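PDB 3I4J: aminotransferase, class III from Deinococcus radiodurans, which probably transfers amino groups between an amino donor and a carbonyl acceptor with the help of pyridoxal phosphate, as other class-III aminotransferases do. Local coordinates for residues Y214-V217 / R218-D222; M195-P198 / V199-A202; Q334-Q337 / A338-Q342; L310-V313 / E314-L318. The protein carries 1 engineered substitution. All blocks are in the same frame, centred on the assembly; numbering follows the deposited sequence.

Contact 1: Y214-V217 / R218-D222; sequences YERV and RDICD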
loop_
_atom_site.group_PDB
_atom_site.type_symbol
_atom_site.label_atom_id
_atom_site.label_comp_id
_atom_site.label_asym_id
_atom_site.label_seq_id
_atom_site.Cartn_x
_atom_site.Cartn_y
_atom_site.Cartn_z
ATOM N N TYR C 214 -14.289 -10.108 -25.701
ATOM C CA TYR C 214 -14.552 -8.861 -24.999
ATOM C C TYR C 214 -15.447 -7.883 -25.739
ATOM O O TYR C 214 -16.085 -7.033 -25.113
ATOM C CB TYR C 214 -13.237 -8.210 -24.575
ATOM C CG TYR C 214 -12.567 -9.018 -23.490
ATOM C CD1 TYR C 214 -13.181 -9.197 -22.250
ATOM C CD2 TYR C 214 -11.362 -9.676 -23.732
ATOM C CE1 TYR C 214 -12.605 -10.030 -21.271
ATOM C CE2 TYR C 214 -10.784 -10.505 -22.772
ATOM C CZ TYR C 214 -11.408 -10.680 -21.550
ATOM O OH TYR C 214 -10.840 -11.530 -20.623
ATOM N N GLU C 215 -15.501 -7.995 -27.064
ATOM C CA GLU C 215 -16.383 -7.128 -27.835
ATOM C C GLU C 215 -17.809 -7.473 -27.403
ATOM O O GLU C 215 -18.632 -6.585 -27.163
ATOM C CB GLU C 215 -16.221 -7.376 -29.342
ATOM C CG GLU C 215 -14.892 -6.899 -29.928
ATOM C CD GLU C 215 -13.772 -7.922 -29.827
ATOM O OE1 GLU C 215 -13.903 -8.913 -29.075
ATOM O OE2 GLU C 215 -12.743 -7.726 -30.500
ATOM N N ARG C 216 -18.088 -8.772 -27.291
ATOM C CA ARG C 216 -19.408 -9.238 -26.877
ATOM C C ARG C 216 -19.661 -8.920 -25.402
ATOM O O ARG C 216 -20.766 -8.527 -25.033
ATOM C CB ARG C 216 -19.554 -10.744 -27.144
ATOM C CG ARG C 216 -20.906 -11.346 -26.729
ATOM C CD ARG C 216 -22.090 -10.625 -27.375
ATOM N NE ARG C 216 -21.975 -10.590 -28.828
ATOM C CZ ARG C 216 -22.216 -11.626 -29.631
ATOM N NH1 ARG C 216 -22.602 -12.794 -29.127
ATOM N NH2 ARG C 216 -22.046 -11.499 -30.942
ATOM N N VAL C 217 -18.642 -9.078 -24.558
ATOM C CA VAL C 217 -18.793 -8.753 -23.139
ATOM C C VAL C 217 -19.164 -7.273 -22.979
ATOM O O VAL C 217 -20.066 -6.930 -22.219
ATOM C CB VAL C 217 -17.483 -9.024 -22.349
ATOM C CG1 VAL C 217 -17.555 -8.368 -20.964
ATOM C CG2 VAL C 217 -17.270 -10.520 -22.197
ATOM N N ARG C 218 -18.458 -6.405 -23.697
ATOM C CA ARG C 218 -18.716 -4.965 -23.638
ATOM C C ARG C 218 -20.180 -4.672 -23.977
ATOM O O ARG C 218 -20.854 -3.914 -23.275
ATOM C CB ARG C 218 -17.796 -4.230 -24.620
ATOM C CG ARG C 218 -18.077 -2.735 -24.796
ATOM C CD ARG C 218 -17.694 -1.920 -23.569
ATOM N NE ARG C 218 -18.743 -1.884 -22.558
ATOM C CZ ARG C 218 -18.620 -1.284 -21.377
ATOM N NH1 ARG C 218 -17.485 -0.673 -21.058
ATOM N NH2 ARG C 218 -19.631 -1.283 -20.521
ATOM N N ASP C 219 -20.660 -5.286 -25.052
ATOM C CA ASP C 219 -22.036 -5.098 -25.497
ATOM C C ASP C 219 -23.051 -5.639 -24.499
ATOM O O ASP C 219 -24.048 -4.984 -24.204
ATOM C CB ASP C 219 -22.245 -5.750 -26.868
ATOM C CG ASP C 219 -21.506 -5.025 -27.978
ATOM O OD1 ASP C 219 -21.120 -3.854 -27.779
ATOM O OD2 ASP C 219 -21.321 -5.621 -29.062
ATOM N N ILE C 220 -22.808 -6.836 -23.975
ATOM C CA ILE C 220 -23.718 -7.412 -22.994
ATOM C C ILE C 220 -23.795 -6.511 -21.758
ATOM O O ILE C 220 -24.870 -6.311 -21.188
ATOM C CB ILE C 220 -23.256 -8.832 -22.572
ATOM C CG1 ILE C 220 -23.412 -9.795 -23.747
ATOM C CG2 ILE C 220 -24.064 -9.324 -21.380
ATOM C CD1 ILE C 220 -24.831 -9.932 -24.216
ATOM N N CYS C 221 -22.653 -5.965 -21.348
ATOM C CA CYS C 221 -22.617 -5.085 -20.186
ATOM C C CYS C 221 -23.414 -3.811 -20.456
ATOM O O CYS C 221 -24.144 -3.333 -19.586
ATOM C CB CYS C 221 -21.167 -4.740 -19.811
ATOM S SG CYS C 221 -20.265 -6.112 -18.998
ATOM N N ASP C 222 -23.290 -3.267 -21.660
ATOM C CA ASP C 222 -24.034 -2.061 -22.009
ATOM C C ASP C 222 -25.541 -2.318 -21.987
ATOM O O ASP C 222 -26.314 -1.493 -21.492
ATOM C CB ASP C 222 -23.617 -1.547 -23.391
ATOM C CG ASP C 222 -22.225 -0.932 -23.392
ATOM O OD1 ASP C 222 -21.737 -0.558 -22.306
ATOM O OD2 ASP C 222 -21.630 -0.808 -24.484
HETATM O O HOH W 1 -18.197 -3.751 -28.456
HETATM O O HOH W 2 -21.508 -8.106 -29.861
#
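Tyr-214 meets Arg-218 one helical turn on, through the backbone. Its O accepts the N-H of Arg-218 at 2.8 Å in a fairly straight bond (163°). The phenol itself runs off the other way. Its OH is bonded to Pro-198 O and Arg-127, and its ring packs edge-to-face with Trp-249. Arg-218 NH2 serves two carboxylates, Asp-222 OD1 at 2.9 Å and Asp-255, while NH1 bonds to Thr-253 O.

Glu-215 sends its carboxylate away, to Ser-250. Its backbone O does the local work. It takes the N-H of Asp-219, and water 1 donates both to this O and to Asp-219 OD1. The carboxylate of Asp-219 can lie back over the preceding turn because its CG stands beside the backbone N (chi1 -69°). All this lies on helix 213-224, the crossover helix of the beta-alpha-beta unit between strands 191-196 and 227-231.

Arg-216 folds at chi2 and chi3 and meets Ile-220. The two side chains cross obliquely, with Arg-216 CD 3.9 Å from Ile-220 CG1. A second water bridges its charge to Asp-219: water 2 sits at the edge of the guanidinium, in plane, 2.7 Å from Arg-216 NE, and donates to Asp-219 OD2 at 2.6 Å. Arg-216 NH1 is paired with Glu-177.

Val-217 faces the buried side. Its CG1 touches Cys-221 SG at 4.0 Å, and its O accepts Cys-221 N at 2.9 Å. Phe-228 of strand 227-231 packs against both side chains.

Contact 2: M195-P198 / V199-A202; sequences MAEP and VVGA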
loop_
_atom_site.group_PDB
_atom_site.type_symbol
_atom_site.label_atom_id
_atom_site.label_comp_id
_atom_site.label_asym_id
_atom_site.label_seq_id
_atom_site.Cartn_x
_atom_site.Cartn_y
_atom_site.Cartn_z
ATOM N N MET C 195 -16.220 -7.950 -13.429
ATOM C CA MET C 195 -14.797 -7.657 -13.388
ATOM C C MET C 195 -14.001 -8.860 -13.883
ATOM O O MET C 195 -14.280 -10.000 -13.505
ATOM C CB MET C 195 -14.369 -7.290 -11.950
ATOM C CG MET C 195 -12.889 -6.909 -11.806
ATOM S SD MET C 195 -12.461 -6.202 -10.165
ATOM C CE MET C 195 -12.873 -7.550 -9.094
ATOM N N ALA C 196 -13.015 -8.604 -14.739
ATOM C CA ALA C 196 -12.178 -9.672 -15.269
ATOM C C ALA C 196 -10.809 -9.185 -15.719
ATOM O O ALA C 196 -10.638 -8.020 -16.082
ATOM C CB ALA C 196 -12.882 -10.357 -16.446
ATOM N N GLU C 197 -9.828 -10.086 -15.674
ATOM C CA GLU C 197 -8.481 -9.786 -16.151
ATOM C C GLU C 197 -8.603 -10.100 -17.639
ATOM O O GLU C 197 -9.010 -11.201 -17.995
ATOM C CB GLU C 197 -7.449 -10.756 -15.573
ATOM C CG GLU C 197 -7.269 -10.749 -14.070
ATOM C CD GLU C 197 -6.376 -11.893 -13.613
ATOM O OE1 GLU C 197 -6.872 -13.033 -13.487
ATOM O OE2 GLU C 197 -5.173 -11.653 -13.401
ATOM N N PRO C 198 -8.252 -9.155 -18.524
ATOM C CA PRO C 198 -8.370 -9.461 -19.956
ATOM C C PRO C 198 -7.601 -10.742 -20.293
ATOM O O PRO C 198 -8.092 -11.618 -21.012
ATOM C CB PRO C 198 -7.778 -8.221 -20.621
ATOM C CG PRO C 198 -8.158 -7.122 -19.663
ATOM C CD PRO C 198 -7.838 -7.759 -18.311
ATOM N N VAL C 199 -6.381 -10.828 -19.774
ATOM C CA VAL C 199 -5.529 -11.999 -19.948
ATOM C C VAL C 199 -5.256 -12.402 -18.507
ATOM O O VAL C 199 -4.812 -11.577 -17.708
ATOM C CB VAL C 199 -4.206 -11.644 -20.665
ATOM C CG1 VAL C 199 -3.283 -12.853 -20.693
ATOM C CG2 VAL C 199 -4.499 -11.183 -22.087
ATOM N N VAL C 200 -5.552 -13.653 -18.174
ATOM C CA VAL C 200 -5.381 -14.153 -16.814
ATOM C C VAL C 200 -3.930 -14.242 -16.357
ATOM O O VAL C 200 -3.031 -14.544 -17.143
ATOM C CB VAL C 200 -6.055 -15.535 -16.651
ATOM C CG1 VAL C 200 -5.866 -16.057 -15.230
ATOM C CG2 VAL C 200 -7.543 -15.417 -16.972
ATOM N N GLY C 201 -3.721 -13.977 -15.072
ATOM C CA GLY C 201 -2.388 -14.024 -14.505
ATOM C C GLY C 201 -2.051 -15.349 -13.847
ATOM O O GLY C 201 -2.270 -16.416 -14.418
ATOM N N ALA C 202 -1.524 -15.270 -12.630
ATOM C CA ALA C 202 -1.114 -16.440 -11.859
ATOM C C ALA C 202 -2.125 -17.583 -11.763
ATOM O O ALA C 202 -1.746 -18.748 -11.869
ATOM C CB ALA C 202 -0.701 -16.001 -10.457
HETATM O O HOH W 3 -3.682 -10.648 -15.499
#
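The backbone runs extended through Glu-197, turns at Pro-198, which has helical phi and psi, and is extended again at Val-199 and Val-200, so the chain bends round the Glu-197 side chain. Glu-197 is the centre of the contact. Its CG lies beside its own backbone N (chi1 -63°), and the chain beyond is stretched out, which carries the carboxylate across to Val-200 and Gly-201.

The two carboxylate oxygens have different surroundings. OE2 of Glu-197 receives the N-H of Gly-201 at 3.2 Å. That bond is weak and clearly bent, with an angle of 132° at the hydrogen. Water 3 gives the same OE2 a shorter bond of 2.8 Å. This water also donates to Val-199 O, at 2.6 Å, and so ties the acid to the backbone on the far side of the bend. The other oxygen, Glu-197 OE1, is bonded to Ser-130 OG. It also lies 3.6 Å from Val-200 CG1, where the glutamate and valine side chains cross at about a right angle. Closer to the backbone, Glu-197 CB packs 3.5 Å from Val-199 O.

The bend is buried. Pro-198 packs on Glu-232, Ser-235 and Leu-246, and Val-200 packs on Arg-127. The two segments form the exit from strand 191-196, a parallel strand inside the seven-stranded mixed sheet. Its strand order is that of the large domain of fold type I pyridoxal phosphate enzymes. In that fold, loops leaving the carboxyl ends of these strands line the cofactor site.

Contact 3: Q334-Q337 / A338-Q342; sequences QALQ and ARFPQ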
loop_
_atom_site.group_PDB
_atom_site.type_symbol
_atom_site.label_atom_id
_atom_site.label_comp_id
_atom_site.label_asym_id
_atom_site.label_seq_id
_atom_site.Cartn_x
_atom_site.Cartn_y
_atom_site.Cartn_z
ATOM N N GLN C 334 7.275 -22.841 -27.593
ATOM C CA GLN C 334 6.615 -23.826 -28.441
ATOM C C GLN C 334 7.663 -24.789 -28.998
ATOM O O GLN C 334 7.406 -25.984 -29.146
ATOM C CB GLN C 334 5.847 -23.121 -29.572
ATOM C CG GLN C 334 4.736 -22.195 -29.054
ATOM C CD GLN C 334 4.062 -21.371 -30.145
ATOM O OE1 GLN C 334 4.721 -20.862 -31.050
ATOM N NE2 GLN C 334 2.744 -21.221 -30.048
ATOM N N ALA C 335 8.853 -24.270 -29.283
ATOM C CA ALA C 335 9.934 -25.095 -29.808
ATOM C C ALA C 335 10.416 -26.091 -28.752
ATOM O O ALA C 335 10.827 -27.206 -29.079
ATOM C CB ALA C 335 11.087 -24.213 -30.265
ATOM N N LEU C 336 10.358 -25.690 -27.485
ATOM C CA LEU C 336 10.792 -26.557 -26.392
ATOM C C LEU C 336 9.857 -27.740 -26.138
ATOM O O LEU C 336 10.276 -28.747 -25.572
ATOM C CB LEU C 336 10.950 -25.749 -25.098
ATOM C CG LEU C 336 12.191 -24.861 -24.975
ATOM C CD1 LEU C 336 12.088 -23.998 -23.726
ATOM C CD2 LEU C 336 13.439 -25.732 -24.927
ATOM N N GLN C 337 8.597 -27.625 -26.552
ATOM C CA GLN C 337 7.635 -28.707 -26.332
ATOM C C GLN C 337 8.043 -30.024 -26.986
ATOM O O GLN C 337 7.724 -31.099 -26.477
ATOM C CB GLN C 337 6.246 -28.322 -26.847
ATOM C CG GLN C 337 5.602 -27.141 -26.156
ATOM C CD GLN C 337 4.144 -26.987 -26.553
ATOM O OE1 GLN C 337 3.262 -27.649 -26.004
ATOM N NE2 GLN C 337 3.890 -26.127 -27.527
ATOM N N ALA C 338 8.729 -29.941 -28.120
ATOM C CA ALA C 338 9.171 -31.132 -28.836
ATOM C C ALA C 338 10.102 -31.953 -27.956
ATOM O O ALA C 338 10.019 -33.181 -27.909
ATOM C CB ALA C 338 9.890 -30.729 -30.118
ATOM N N ARG C 339 10.988 -31.254 -27.260
ATOM C CA ARG C 339 11.956 -31.877 -26.373
ATOM C C ARG C 339 11.312 -32.220 -25.033
ATOM O O ARG C 339 11.655 -33.225 -24.401
ATOM C CB ARG C 339 13.127 -30.907 -26.188
ATOM C CG ARG C 339 14.230 -31.326 -25.237
ATOM C CD ARG C 339 15.424 -30.403 -25.470
ATOM N NE ARG C 339 16.341 -30.300 -24.340
ATOM C CZ ARG C 339 16.973 -31.323 -23.777
ATOM N NH1 ARG C 339 16.790 -32.559 -24.229
ATOM N NH2 ARG C 339 17.806 -31.102 -22.769
ATOM N N PHE C 340 10.365 -31.390 -24.609
ATOM C CA PHE C 340 9.686 -31.600 -23.336
ATOM C C PHE C 340 8.173 -31.642 -23.492
ATOM O O PHE C 340 7.479 -30.664 -23.205
ATOM C CB PHE C 340 10.078 -30.495 -22.358
ATOM C CG PHE C 340 11.552 -30.434 -22.089
ATOM C CD1 PHE C 340 12.166 -31.401 -21.299
ATOM C CD2 PHE C 340 12.336 -29.444 -22.669
ATOM C CE1 PHE C 340 13.544 -31.384 -21.093
ATOM C CE2 PHE C 340 13.717 -29.418 -22.470
ATOM C CZ PHE C 340 14.319 -30.390 -21.681
ATOM N N PRO C 341 7.640 -32.786 -23.949
ATOM C CA PRO C 341 6.194 -32.926 -24.131
ATOM C C PRO C 341 5.395 -32.865 -22.829
ATOM O O PRO C 341 4.168 -32.947 -22.850
ATOM C CB PRO C 341 6.061 -34.265 -24.866
ATOM C CG PRO C 341 7.274 -35.031 -24.426
ATOM C CD PRO C 341 8.355 -33.976 -24.444
ATOM N N GLN C 342 6.086 -32.738 -21.698
ATOM C CA GLN C 342 5.398 -32.617 -20.418
ATOM C C GLN C 342 4.785 -31.221 -20.378
ATOM O O GLN C 342 3.966 -30.908 -19.513
ATOM C CB GLN C 342 6.359 -32.797 -19.238
ATOM C CG GLN C 342 6.932 -34.198 -19.108
ATOM C CD GLN C 342 8.212 -34.387 -19.897
ATOM O OE1 GLN C 342 8.495 -33.644 -20.835
ATOM N NE2 GLN C 342 8.988 -35.398 -19.525
#
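Leu-336 O is gripped by two backbone N-H groups in the turn before Phe-340, where the helix is only weakly bonded. Phe-340 N gives the stronger bond, 2.8 Å long with an angle of 149° at the hydrogen. Arg-339 N reaches Leu-336 O at 3.1 Å, but the bond is weak, with an angle of 123° at the hydrogen.

The preceding turn has already loosened. Gln-334 O is 4.3 Å from Ala-338 N, too far for a bond, and Gln-337 N bonds back to Gln-334 O only three residues away. The next carbonyl in line, Gln-337 O, faces Pro-341, whose N has no hydrogen to give it. Pro-341 CD lies 3.6 Å from this Gln-337 O.

Phe-340 has its CG beside its backbone N (chi1 -59°), which turns the ring back toward the last turn. Phe-340 CE2 then comes within 4.4 Å of Leu-336 CD2, a loose apolar touch. Arg-339 is stretched out along the phenyl ring. Its CG lies 3.4 Å above the plane of the Phe-340 ring, near the rim, while Phe-340 CZ sits over a face of the Arg-339 guanidinium.

The site is on the surface, where helix 318-339 gives way to strand 343-349. Leu-336 and Phe-340 pack on helix 411-428 at Ala-422 and Leu-425, Arg-339 forms a salt bridge to Glu-426 of the same helix, and Met-343 of the strand meets Leu-336.

Contact 4: L310-V313 / E314-L318; sequences LDIV and EREDL
Ile-312 sets CG2 anti to its backbone N, and Glu-316 runs extended beyond a CG beside its own N (chi1 -57°), so the two side chains lie alongside each other and point the same way. Ile-312 CG2 packs on Glu-316 CD at 3.7 Å. Arg-315 meets the other branch, CG1. Bent at chi3 (72°), it folds back over Ile-312, with Ile-312 CA over one face of the guanidinium and Arg-315 NH2 at 3.8 Å from Ile-312 CG1.

Leu-310 CD1 meets the aliphatic CG of Glu-314 at 4.0 Å, the two side chains crossing obliquely. The acid end of Glu-314 goes to Arg-80, which also holds Asp-311. That shared arginine probably offsets the like charges of the two acids.

The helix closes in a Schellman motif. Asp-317 takes positive phi (47°). Leu-318 N bonds to Val-313 O at 3.0 Å, and Asp-317 N bonds to Glu-314 O at 3.1 Å. Leu-318 CD1 then folds onto Val-313 CG2 at 4.3 Å, closing the turn with an apolar touch. Asp-317 is also the N-cap of the next helix, its OD1 bonded to Gly-320 N.

The site is thus the joint between helices 300-315 and 318-339. Val-313 and Leu-310 pack on Phe-84 of helix 72-84, and Ile-312 on Val-50 of helix 48-60. Arg-315 pairs with Glu-49 and Asp-311 also with Arg-53, both of helix 48-60, and Glu-316 with Arg-47 just before it.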
loop_
_atom_site.group_PDB
_atom_site.type_symbol
_atom_site.label_atom_id
_atom_site.label_comp_id
_atom_site.label_asym_id
_atom_site.label_seq_id
_atom_site.Cartn_x
_atom_site.Cartn_y
_atom_site.Cartn_z
ATOM N N LEU C 310 6.505 6.193 -17.426
ATOM C CA LEU C 310 5.674 6.366 -18.611
ATOM C C LEU C 310 6.477 7.003 -19.749
ATOM O O LEU C 310 6.349 6.594 -20.906
ATOM C CB LEU C 310 4.448 7.219 -18.282
ATOM C CG LEU C 310 3.461 7.464 -19.429
ATOM C CD1 LEU C 310 2.950 6.133 -19.985
ATOM C CD2 LEU C 310 2.309 8.321 -18.928
ATOM N N ASP C 311 7.305 7.998 -19.428
ATOM C CA ASP C 311 8.132 8.650 -20.448
ATOM C C ASP C 311 8.976 7.610 -21.176
ATOM O O ASP C 311 9.118 7.647 -22.400
ATOM C CB ASP C 311 9.091 9.679 -19.827
ATOM C CG ASP C 311 8.388 10.919 -19.307
ATOM O OD1 ASP C 311 7.366 11.330 -19.887
ATOM O OD2 ASP C 311 8.881 11.504 -18.322
ATOM N N ILE C 312 9.545 6.688 -20.405
ATOM C CA ILE C 312 10.391 5.629 -20.937
ATOM C C ILE C 312 9.601 4.620 -21.771
ATOM O O ILE C 312 10.027 4.232 -22.864
ATOM C CB ILE C 312 11.110 4.908 -19.780
ATOM C CG1 ILE C 312 12.069 5.888 -19.096
ATOM C CG2 ILE C 312 11.850 3.682 -20.292
ATOM C CD1 ILE C 312 12.692 5.362 -17.814
ATOM N N VAL C 313 8.451 4.201 -21.252
ATOM C CA VAL C 313 7.596 3.247 -21.947
ATOM C C VAL C 313 7.221 3.781 -23.329
ATOM O O VAL C 313 7.217 3.038 -24.310
ATOM C CB VAL C 313 6.314 2.966 -21.122
ATOM C CG1 VAL C 313 5.305 2.171 -21.949
ATOM C CG2 VAL C 313 6.679 2.201 -19.851
ATOM N N GLU C 314 6.918 5.074 -23.402
ATOM C CA GLU C 314 6.547 5.695 -24.670
ATOM C C GLU C 314 7.765 5.948 -25.562
ATOM O O GLU C 314 7.773 5.580 -26.739
ATOM C CB GLU C 314 5.807 7.013 -24.416
ATOM C CG GLU C 314 4.527 6.852 -23.613
ATOM C CD GLU C 314 3.756 8.151 -23.454
ATOM O OE1 GLU C 314 4.364 9.169 -23.059
ATOM O OE2 GLU C 314 2.538 8.148 -23.711
ATOM N N ARG C 315 8.798 6.564 -24.999
ATOM C CA ARG C 315 10.001 6.868 -25.769
ATOM C C ARG C 315 10.662 5.629 -26.373
ATOM O O ARG C 315 11.113 5.662 -27.520
ATOM C CB ARG C 315 11.011 7.615 -24.896
ATOM C CG ARG C 315 12.251 8.080 -25.647
ATOM C CD ARG C 315 13.176 8.882 -24.745
ATOM N NE ARG C 315 13.859 8.040 -23.772
ATOM C CZ ARG C 315 13.805 8.216 -22.456
ATOM N NH1 ARG C 315 13.096 9.210 -21.941
ATOM N NH2 ARG C 315 14.465 7.396 -21.655
ATOM N N GLU C 316 10.719 4.541 -25.610
ATOM C CA GLU C 316 11.335 3.308 -26.095
ATOM C C GLU C 316 10.330 2.373 -26.771
ATOM O O GLU C 316 10.700 1.293 -27.228
ATOM C CB GLU C 316 12.029 2.565 -24.942
ATOM C CG GLU C 316 13.088 3.389 -24.216
ATOM C CD GLU C 316 13.885 2.593 -23.190
ATOM O OE1 GLU C 316 13.476 1.467 -22.834
ATOM O OE2 GLU C 316 14.928 3.104 -22.728
ATOM N N ASP C 317 9.072 2.801 -26.848
ATOM C CA ASP C 317 8.002 2.004 -27.448
ATOM C C ASP C 317 8.071 0.578 -26.918
ATOM O O ASP C 317 8.171 -0.391 -27.675
ATOM C CB ASP C 317 8.109 2.004 -28.981
ATOM C CG ASP C 317 6.957 1.263 -29.649
ATOM O OD1 ASP C 317 5.860 1.201 -29.051
ATOM O OD2 ASP C 317 7.138 0.756 -30.783
ATOM N N LEU C 318 8.022 0.457 -25.599
ATOM C CA LEU C 318 8.092 -0.847 -24.970
ATOM C C LEU C 318 6.836 -1.667 -25.245
ATOM O O LEU C 318 6.846 -2.885 -25.104
ATOM C CB LEU C 318 8.339 -0.691 -23.461
ATOM C CG LEU C 318 9.696 -0.065 -23.106
ATOM C CD1 LEU C 318 9.886 -0.071 -21.603
ATOM C CD2 LEU C 318 10.826 -0.844 -23.771
#

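How the contacts relate
Contact 2 is the most buried and lies nearest the centre of the chain, contacts 1 and 4 are partly buried, and contact 3 is at the surface. Contacts 1 and 2 belong to one unit: strand 191-196 leads to helix 213-224, and the two contacts touch where Tyr-214 reaches Pro-198. Contacts 4 and 3 lie late in successive helices, with centres about 34 Å apart. They differ in what follows. The 310-318 stretch closes in a regular motif and hands on to a helix, while 334-342 is weakly bonded and leads to a strand. Ordered water bridges appear in contacts 1 and 2. Contact 4 has the most salt bridges to other parts of the chain, while contacts 1 and 3 have fewer.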